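Local atomic coordinates of alpha-galacturonidase (Bacillus subtilis, PDB entry 3FEF), a protein that hydrolyses alpha-1,4-linked galacturonate to release alpha-D-galacturonate, probably acting on di-galacturonate in nature, with the help of NAD(+) and a manganese ion. Residues Ile125-Glu128 with Ile129-Ile133; Cys152-Val155 with Leu156-Phe160; Arg391-Ser394 with Asn395-Val399. All coordinates share one frame; numbering follows the deposited sequence.

Contact 1 of 3, residues Ile125-Glu128 with Ile129-Ile133; sequences IFAE and IARAI
Ile125 begins this turn of helix by meeting Ile129, one turn further on, twice over. Its carbonyl accepts the backbone N-H of Ile129, and its CG2 lies 4.1 Å from CD1 of Ile129, the two branches running alongside one another. Phe126 gives mainly its carbonyl: the bond from Ala130 N to Phe126 O is the shortest of the four i to i+4 bonds here, at 2.7 Å, while CB of Ala130 sits 3.3 Å from the same oxygen. At Ala127 the carbonyl accepts Arg131 N, and the arginine chain, turned back by a bend at chi3 (-71°), brings its guanidinium over that carbonyl, with Ala127 O 3.7 Å above the centre of the plane. Arg131 NH1 also lies 3.8 Å from Ala127 CB. Glu128 closes the series by accepting Ala132 N; its carboxylate does not pair with Arg131, as Glu128 OE2 stays 6.4 Å from Arg131 NH2. Within the Rossmann-like domain, helix 112-136 lays Phe126, Ala130 and Arg131 against helix 149-159, while Ile133 meets Val142 of strand 141-144 and Ala132 packs on helix 69-73.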
loop_
_atom_site.group_PDB
_atom_site.type_symbol
_atom_site.label_atom_id
_atom_site.label_comp_id
_atom_site.label_asym_id
_atom_site.label_seq_id
_atom_site.Cartn_x
_atom_site.Cartn_y
_atom_site.Cartn_z
ATOM N N ILE A 125 -16.285 13.889 -23.685
ATOM C CA ILE A 125 -15.418 14.701 -24.538
ATOM C C ILE A 125 -13.947 14.300 -24.367
ATOM O O ILE A 125 -13.198 14.206 -25.335
ATOM C CB ILE A 125 -15.603 16.205 -24.262
ATOM C CG1 ILE A 125 -17.051 16.619 -24.544
ATOM C CG2 ILE A 125 -14.645 17.031 -25.115
ATOM C CD1 ILE A 125 -17.314 18.113 -24.352
ATOM N N PHE A 126 -13.529 14.041 -23.131
ATOM C CA PHE A 126 -12.127 13.724 -22.895
ATOM C C PHE A 126 -11.804 12.258 -23.184
ATOM O O PHE A 126 -10.675 11.926 -23.565
ATOM C CB PHE A 126 -11.687 14.166 -21.492
ATOM C CG PHE A 126 -11.343 15.625 -21.414
ATOM C CD1 PHE A 126 -10.011 16.039 -21.378
ATOM C CD2 PHE A 126 -12.347 16.589 -21.423
ATOM C CE1 PHE A 126 -9.687 17.404 -21.328
ATOM C CE2 PHE A 126 -12.033 17.970 -21.372
ATOM C CZ PHE A 126 -10.705 18.371 -21.327
ATOM N N ALA A 127 -12.794 11.382 -23.024
ATOM C CA ALA A 127 -12.642 9.995 -23.449
ATOM C C ALA A 127 -12.324 9.963 -24.937
ATOM O O ALA A 127 -11.444 9.219 -25.376
ATOM C CB ALA A 127 -13.921 9.195 -23.164
ATOM N N GLU A 128 -13.040 10.780 -25.710
ATOM C CA GLU A 128 -12.822 10.863 -27.154
ATOM C C GLU A 128 -11.451 11.469 -27.493
ATOM O O GLU A 128 -10.753 11.000 -28.384
ATOM C CB GLU A 128 -13.946 11.666 -27.849
ATOM C CG GLU A 128 -13.696 11.839 -29.361
ATOM C CD GLU A 128 -14.887 12.393 -30.146
ATOM O OE1 GLU A 128 -15.617 13.285 -29.642
ATOM O OE2 GLU A 128 -15.083 11.941 -31.302
ATOM N N ILE A 129 -11.070 12.520 -26.781
ATOM C CA ILE A 129 -9.741 13.098 -26.956
ATOM C C ILE A 129 -8.665 12.074 -26.597
ATOM O O ILE A 129 -7.700 11.876 -27.336
ATOM C CB ILE A 129 -9.589 14.375 -26.126
ATOM C CG1 ILE A 129 -10.394 15.512 -26.777
ATOM C CG2 ILE A 129 -8.131 14.745 -26.008
ATOM C CD1 ILE A 129 -10.593 16.752 -25.853
ATOM N N ALA A 130 -8.849 11.383 -25.481
ATOM C CA ALA A 130 -7.856 10.387 -25.071
ATOM C C ALA A 130 -7.682 9.254 -26.086
ATOM O O ALA A 130 -6.568 8.739 -26.265
ATOM C CB ALA A 130 -8.188 9.812 -23.666
ATOM N N ARG A 131 -8.777 8.843 -26.733
ATOM C CA ARG A 131 -8.698 7.755 -27.703
ATOM C C ARG A 131 -7.997 8.243 -28.959
ATOM O O ARG A 131 -7.270 7.490 -29.602
ATOM C CB ARG A 131 -10.087 7.169 -28.014
ATOM C CG ARG A 131 -10.635 6.265 -26.897
ATOM C CD ARG A 131 -11.899 5.509 -27.323
ATOM N NE ARG A 131 -13.010 6.438 -27.435
ATOM C CZ ARG A 131 -13.882 6.696 -26.460
ATOM N NH1 ARG A 131 -13.786 6.069 -25.288
ATOM N NH2 ARG A 131 -14.851 7.581 -26.668
ATOM N N ALA A 132 -8.181 9.523 -29.278
ATOM C CA ALA A 132 -7.541 10.119 -30.460
ATOM C C ALA A 132 -6.043 10.287 -30.259
ATOM O O ALA A 132 -5.238 9.955 -31.132
ATOM C CB ALA A 132 -8.189 11.467 -30.790
ATOM N N ILE A 133 -5.667 10.821 -29.102
ATOM C CA ILE A 133 -4.260 10.896 -28.726
ATOM C C ILE A 133 -3.638 9.506 -28.741
ATOM O O ILE A 133 -2.549 9.311 -29.272
ATOM C CB ILE A 133 -4.113 11.527 -27.338
ATOM C CG1 ILE A 133 -4.554 12.984 -27.399
ATOM C CG2 ILE A 133 -2.681 11.390 -26.826
ATOM C CD1 ILE A 133 -4.769 13.598 -26.053
#

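Contact 2 of 3, residues Cys152-Val155 with Leu156-Phe160; sequences CTRV and LYKVF
Val155 and Val159 meet on the apolar side of this helical turn, CG1 of the first lying 3.9 Å from CG2 of the second, so that the two isopropyl groups lean in the same direction. Val159 CG2 also rests 3.3 Å from Val155 O, the oxygen that accepts Val159 N. The tightly packed part is made by the buried Cys152, Val155 and Leu156, with Val159 at its margin. Here Leu156 fits over the preceding turn, its CG 3.6 Å from Cys152 O, which takes the N-H of Leu156. Tyr157 is held less firmly by the backbone, its N-H making a weak bond to Thr153 O, but that same oxygen lies beside the ring edge, close to its plane, 3.5 Å from Tyr157 CD1. The phenol hydroxyl bonds to the carbonyl of Ala165.

The looser side carries the partly exposed charged pair, Arg154 and Lys158. With CG anti to its backbone N (chi1 -180°) and a bend at chi2, Arg154 crosses Lys158 at a slant and sets one guanidinium face over the lysine's methylene chain: Lys158 CG lies 3.4 Å above the plane, displaced from the centre of the group. Bends at chi3 and chi4 bring Lys158 NZ to 4.1 Å from Arg154 NH2. Each of these like charges has its own acidic mate, Glu397 for Arg154 and Asp401 for Lys158, which probably offsets their repulsion.

Helix 149-159 is the connecting helix of the beta-alpha-beta crossover between strands 141-144 and 164-167; helix 112-136 packs against Cys152, Leu156 and Val159, strand 361-369 against Arg154, and helix 383-405 against Lys158 and Val159.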
loop_
_atom_site.group_PDB
_atom_site.type_symbol
_atom_site.label_atom_id
_atom_site.label_comp_id
_atom_site.label_asym_id
_atom_site.label_seq_id
_atom_site.Cartn_x
_atom_site.Cartn_y
_atom_site.Cartn_z
ATOM N N CYS A 152 -11.283 15.825 -15.758
ATOM C CA CYS A 152 -10.828 15.730 -17.142
ATOM C C CYS A 152 -9.510 15.015 -17.216
ATOM O O CYS A 152 -9.319 14.087 -17.999
ATOM C CB CYS A 152 -10.644 17.126 -17.760
ATOM S SG CYS A 152 -12.170 18.032 -17.894
ATOM N N THR A 153 -8.570 15.455 -16.399
ATOM C CA THR A 153 -7.267 14.834 -16.446
ATOM C C THR A 153 -7.384 13.358 -16.074
ATOM O O THR A 153 -6.699 12.518 -16.641
ATOM C CB THR A 153 -6.292 15.583 -15.527
ATOM O OG1 THR A 153 -6.357 16.981 -15.856
ATOM C CG2 THR A 153 -4.889 15.090 -15.736
ATOM N N ARG A 154 -8.254 13.041 -15.116
ATOM C CA ARG A 154 -8.358 11.666 -14.669
ATOM C C ARG A 154 -8.928 10.782 -15.762
ATOM O O ARG A 154 -8.568 9.618 -15.860
ATOM C CB ARG A 154 -9.243 11.560 -13.435
ATOM C CG ARG A 154 -9.366 10.142 -12.941
ATOM C CD ARG A 154 -8.077 9.608 -12.278
ATOM N NE ARG A 154 -8.462 8.428 -11.507
ATOM C CZ ARG A 154 -8.150 7.182 -11.831
ATOM N NH1 ARG A 154 -7.374 6.928 -12.872
ATOM N NH2 ARG A 154 -8.599 6.190 -11.096
ATOM N N VAL A 155 -9.810 11.347 -16.584
ATOM C CA VAL A 155 -10.458 10.602 -17.663
ATOM C C VAL A 155 -9.416 10.255 -18.702
ATOM O O VAL A 155 -9.408 9.149 -19.228
ATOM C CB VAL A 155 -11.645 11.400 -18.290
ATOM C CG1 VAL A 155 -12.129 10.755 -19.620
ATOM C CG2 VAL A 155 -12.797 11.523 -17.285
ATOM N N LEU A 156 -8.519 11.199 -18.996
ATOM C CA LEU A 156 -7.421 10.894 -19.908
ATOM C C LEU A 156 -6.709 9.578 -19.510
ATOM O O LEU A 156 -6.494 8.693 -20.345
ATOM C CB LEU A 156 -6.430 12.069 -19.978
ATOM C CG LEU A 156 -6.986 13.348 -20.602
ATOM C CD1 LEU A 156 -5.951 14.483 -20.695
ATOM C CD2 LEU A 156 -7.583 13.018 -21.993
ATOM N N TYR A 157 -6.327 9.456 -18.238
ATOM C CA TYR A 157 -5.580 8.286 -17.798
ATOM C C TYR A 157 -6.435 7.021 -17.757
ATOM O O TYR A 157 -5.929 5.927 -17.992
ATOM C CB TYR A 157 -4.919 8.518 -16.423
ATOM C CG TYR A 157 -3.638 9.315 -16.517
ATOM C CD1 TYR A 157 -3.658 10.702 -16.434
ATOM C CD2 TYR A 157 -2.420 8.687 -16.727
ATOM C CE1 TYR A 157 -2.497 11.449 -16.536
ATOM C CE2 TYR A 157 -1.231 9.435 -16.829
ATOM C CZ TYR A 157 -1.292 10.813 -16.732
ATOM O OH TYR A 157 -0.146 11.575 -16.836
ATOM N N LYS A 158 -7.715 7.171 -17.442
ATOM C CA LYS A 158 -8.600 6.023 -17.353
ATOM C C LYS A 158 -8.822 5.435 -18.736
ATOM O O LYS A 158 -8.923 4.216 -18.908
ATOM C CB LYS A 158 -9.943 6.398 -16.721
ATOM C CG LYS A 158 -9.877 6.692 -15.223
ATOM C CD LYS A 158 -11.215 7.235 -14.685
ATOM C CE LYS A 158 -12.244 6.128 -14.493
ATOM N NZ LYS A 158 -11.963 5.309 -13.258
ATOM N N VAL A 159 -8.882 6.297 -19.729
ATOM C CA VAL A 159 -9.193 5.835 -21.068
ATOM C C VAL A 159 -7.926 5.449 -21.832
ATOM O O VAL A 159 -7.946 4.544 -22.667
ATOM C CB VAL A 159 -9.997 6.893 -21.840
ATOM C CG1 VAL A 159 -10.287 6.414 -23.257
ATOM C CG2 VAL A 159 -11.283 7.203 -21.084
ATOM N N PHE A 160 -6.821 6.120 -21.525
ATOM C CA PHE A 160 -5.514 5.786 -22.120
ATOM C C PHE A 160 -4.484 5.737 -20.996
ATOM O O PHE A 160 -3.819 6.744 -20.717
ATOM C CB PHE A 160 -5.161 6.856 -23.154
ATOM C CG PHE A 160 -3.802 6.689 -23.799
ATOM C CD1 PHE A 160 -3.140 5.457 -23.799
ATOM C CD2 PHE A 160 -3.214 7.764 -24.448
ATOM C CE1 PHE A 160 -1.898 5.313 -24.390
ATOM C CE2 PHE A 160 -1.964 7.630 -25.057
ATOM C CZ PHE A 160 -1.303 6.394 -25.031
#

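Contact 3 of 3, residues Arg391-Ser394 with Asn395-Val399; sequences RHIS and NQEAV
Gln396 lies back across the turn that precedes it, crossing Ile393 at a slant, its amide oxygen OE1 4.0 Å from Ile393 CG1. Its CG, beside the backbone N and anti to the carbonyl carbon (chi1 -66°), is laid 3.2 Å from His392 O, the carbonyl that also accepts the Gln396 N-H. From there the chain runs out extended, placing the amide alongside the helix near Ser150 and Val151 of helix 149-159. Shortened to alanine, the residue would probably strip His392 O and Ile393 of the cover its chain gives them and open a gap against Ser150 and Val151, although the backbone bond to His392 would remain.

Asn395 and His392 turn toward a common water, which lies 2.8 Å from His392 ND1 and accepts a hydrogen from Asn395 ND2 at 3.0 Å. The water thus spans two groups that do not meet directly. Both are also held at their other ends, His392 NE2 by Phe276 O, with the two rings edge-to-face, and Asn395 OD1 by Asn417 ND2.

The segment is the middle of helix 383-405 in the C-terminal domain of this family 4 glycosidase, and its ladder of i to i+4 bonds is regular. Its straightest rung is Glu397 N to Ile393 O (2.8 Å, 175°), and beside it Glu397 CG lies 3.5 Å from the same oxygen. A bend at chi2 (-62°) carries the Glu397 carboxylate away from this spine to a salt bridge with Arg154, while Arg391 extends to a subunit boundary, where its NH1 bonds to Asn417 OD1 of the second subunit and Ser394 packs on Met387 of that chain.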
loop_
_atom_site.group_PDB
_atom_site.type_symbol
_atom_site.label_atom_id
_atom_site.label_comp_id
_atom_site.label_asym_id
_atom_site.label_seq_id
_atom_site.Cartn_x
_atom_site.Cartn_y
_atom_site.Cartn_z
ATOM N N ARG A 391 -12.680 13.678 0.586
ATOM C CA ARG A 391 -14.086 13.746 0.249
ATOM C C ARG A 391 -14.351 14.196 -1.204
ATOM O O ARG A 391 -15.111 13.556 -1.922
ATOM C CB ARG A 391 -14.760 14.660 1.245
ATOM C CG ARG A 391 -16.234 14.810 1.010
ATOM C CD ARG A 391 -16.882 15.304 2.269
ATOM N NE ARG A 391 -18.223 15.766 1.964
ATOM C CZ ARG A 391 -18.909 16.592 2.742
ATOM N NH1 ARG A 391 -18.380 17.066 3.867
ATOM N NH2 ARG A 391 -20.119 16.954 2.371
ATOM N N HIS A 392 -13.728 15.298 -1.631
ATOM C CA HIS A 392 -13.850 15.773 -3.017
ATOM C C HIS A 392 -13.264 14.784 -4.017
ATOM O O HIS A 392 -13.798 14.564 -5.099
ATOM C CB HIS A 392 -13.155 17.136 -3.192
ATOM C CG HIS A 392 -13.847 18.257 -2.482
ATOM N ND1 HIS A 392 -15.030 18.802 -2.932
ATOM C CD2 HIS A 392 -13.525 18.934 -1.347
ATOM C CE1 HIS A 392 -15.414 19.758 -2.105
ATOM N NE2 HIS A 392 -14.516 19.865 -1.139
ATOM N N ILE A 393 -12.120 14.221 -3.674
ATOM C CA ILE A 393 -11.572 13.175 -4.504
ATOM C C ILE A 393 -12.550 11.998 -4.712
ATOM O O ILE A 393 -12.754 11.579 -5.853
ATOM C CB ILE A 393 -10.192 12.740 -4.001
ATOM C CG1 ILE A 393 -9.179 13.854 -4.327
ATOM C CG2 ILE A 393 -9.777 11.412 -4.653
ATOM C CD1 ILE A 393 -7.829 13.622 -3.762
ATOM N N SER A 394 -13.162 11.487 -3.636
ATOM C CA SER A 394 -14.263 10.511 -3.763
ATOM C C SER A 394 -15.239 10.920 -4.850
ATOM O O SER A 394 -15.591 10.134 -5.713
ATOM C CB SER A 394 -15.090 10.453 -2.476
ATOM O OG SER A 394 -14.559 9.508 -1.615
ATOM N N ASN A 395 -15.712 12.153 -4.755
ATOM C CA ASN A 395 -16.668 12.705 -5.715
ATOM C C ASN A 395 -16.151 12.789 -7.141
ATOM O O ASN A 395 -16.853 12.427 -8.111
ATOM C CB ASN A 395 -17.150 14.069 -5.221
ATOM C CG ASN A 395 -17.887 13.951 -3.916
ATOM O OD1 ASN A 395 -18.224 12.831 -3.493
ATOM N ND2 ASN A 395 -18.104 15.077 -3.239
ATOM N N GLN A 396 -14.922 13.269 -7.272
ATOM C CA GLN A 396 -14.256 13.326 -8.577
ATOM C C GLN A 396 -14.065 11.937 -9.214
ATOM O O GLN A 396 -14.344 11.759 -10.392
ATOM C CB GLN A 396 -12.933 14.101 -8.455
ATOM C CG GLN A 396 -13.183 15.589 -8.115
ATOM C CD GLN A 396 -11.920 16.343 -7.661
ATOM O OE1 GLN A 396 -10.859 15.750 -7.486
ATOM N NE2 GLN A 396 -12.054 17.651 -7.435
ATOM N N GLU A 397 -13.618 10.951 -8.438
ATOM C CA GLU A 397 -13.506 9.574 -8.938
ATOM C C GLU A 397 -14.861 9.022 -9.392
ATOM O O GLU A 397 -14.958 8.381 -10.422
ATOM C CB GLU A 397 -12.905 8.621 -7.870
ATOM C CG GLU A 397 -11.428 8.828 -7.524
ATOM C CD GLU A 397 -10.490 8.611 -8.718
ATOM O OE1 GLU A 397 -10.424 7.464 -9.237
ATOM O OE2 GLU A 397 -9.804 9.588 -9.133
ATOM N N ALA A 398 -15.899 9.241 -8.601
ATOM C CA ALA A 398 -17.244 8.759 -8.936
ATOM C C ALA A 398 -17.767 9.417 -10.206
ATOM O O ALA A 398 -18.388 8.759 -11.057
ATOM C CB ALA A 398 -18.190 9.009 -7.792
ATOM N N VAL A 399 -17.511 10.716 -10.348
ATOM C CA VAL A 399 -17.930 11.432 -11.553
ATOM C C VAL A 399 -17.266 10.846 -12.796
ATOM O O VAL A 399 -17.928 10.611 -13.806
ATOM C CB VAL A 399 -17.696 12.962 -11.456
ATOM C CG1 VAL A 399 -17.925 13.641 -12.813
ATOM C CG2 VAL A 399 -18.644 13.589 -10.394
HETATM O O HOH W 1 -16.959 17.514 -4.520
#

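Contact 2 stands between the other two. It lies against contact 1, their centres 8 Å apart, through Phe126 CE2 on Cys152 SG at 3.5 Å and Arg131 CG on Val159 CG1 at 3.7 Å. Toward contact 3, with centres 14 Å apart, the tie is ionic: Arg154 NH2 to Glu397 OE1 at 2.9 Å, joining the Rossmann-like and C-terminal domains. Contacts 1 and 3 do not touch, their nearest atoms being about 10 Å apart. None reaches the bound magnesium: the side chains of Thr153, Gln396 and Phe126 lie about 11, 12 and 13 Å from it. Asn147, which by similarity probably binds the substrate, is nearer, its side chain about 6 Å from that of Cys152.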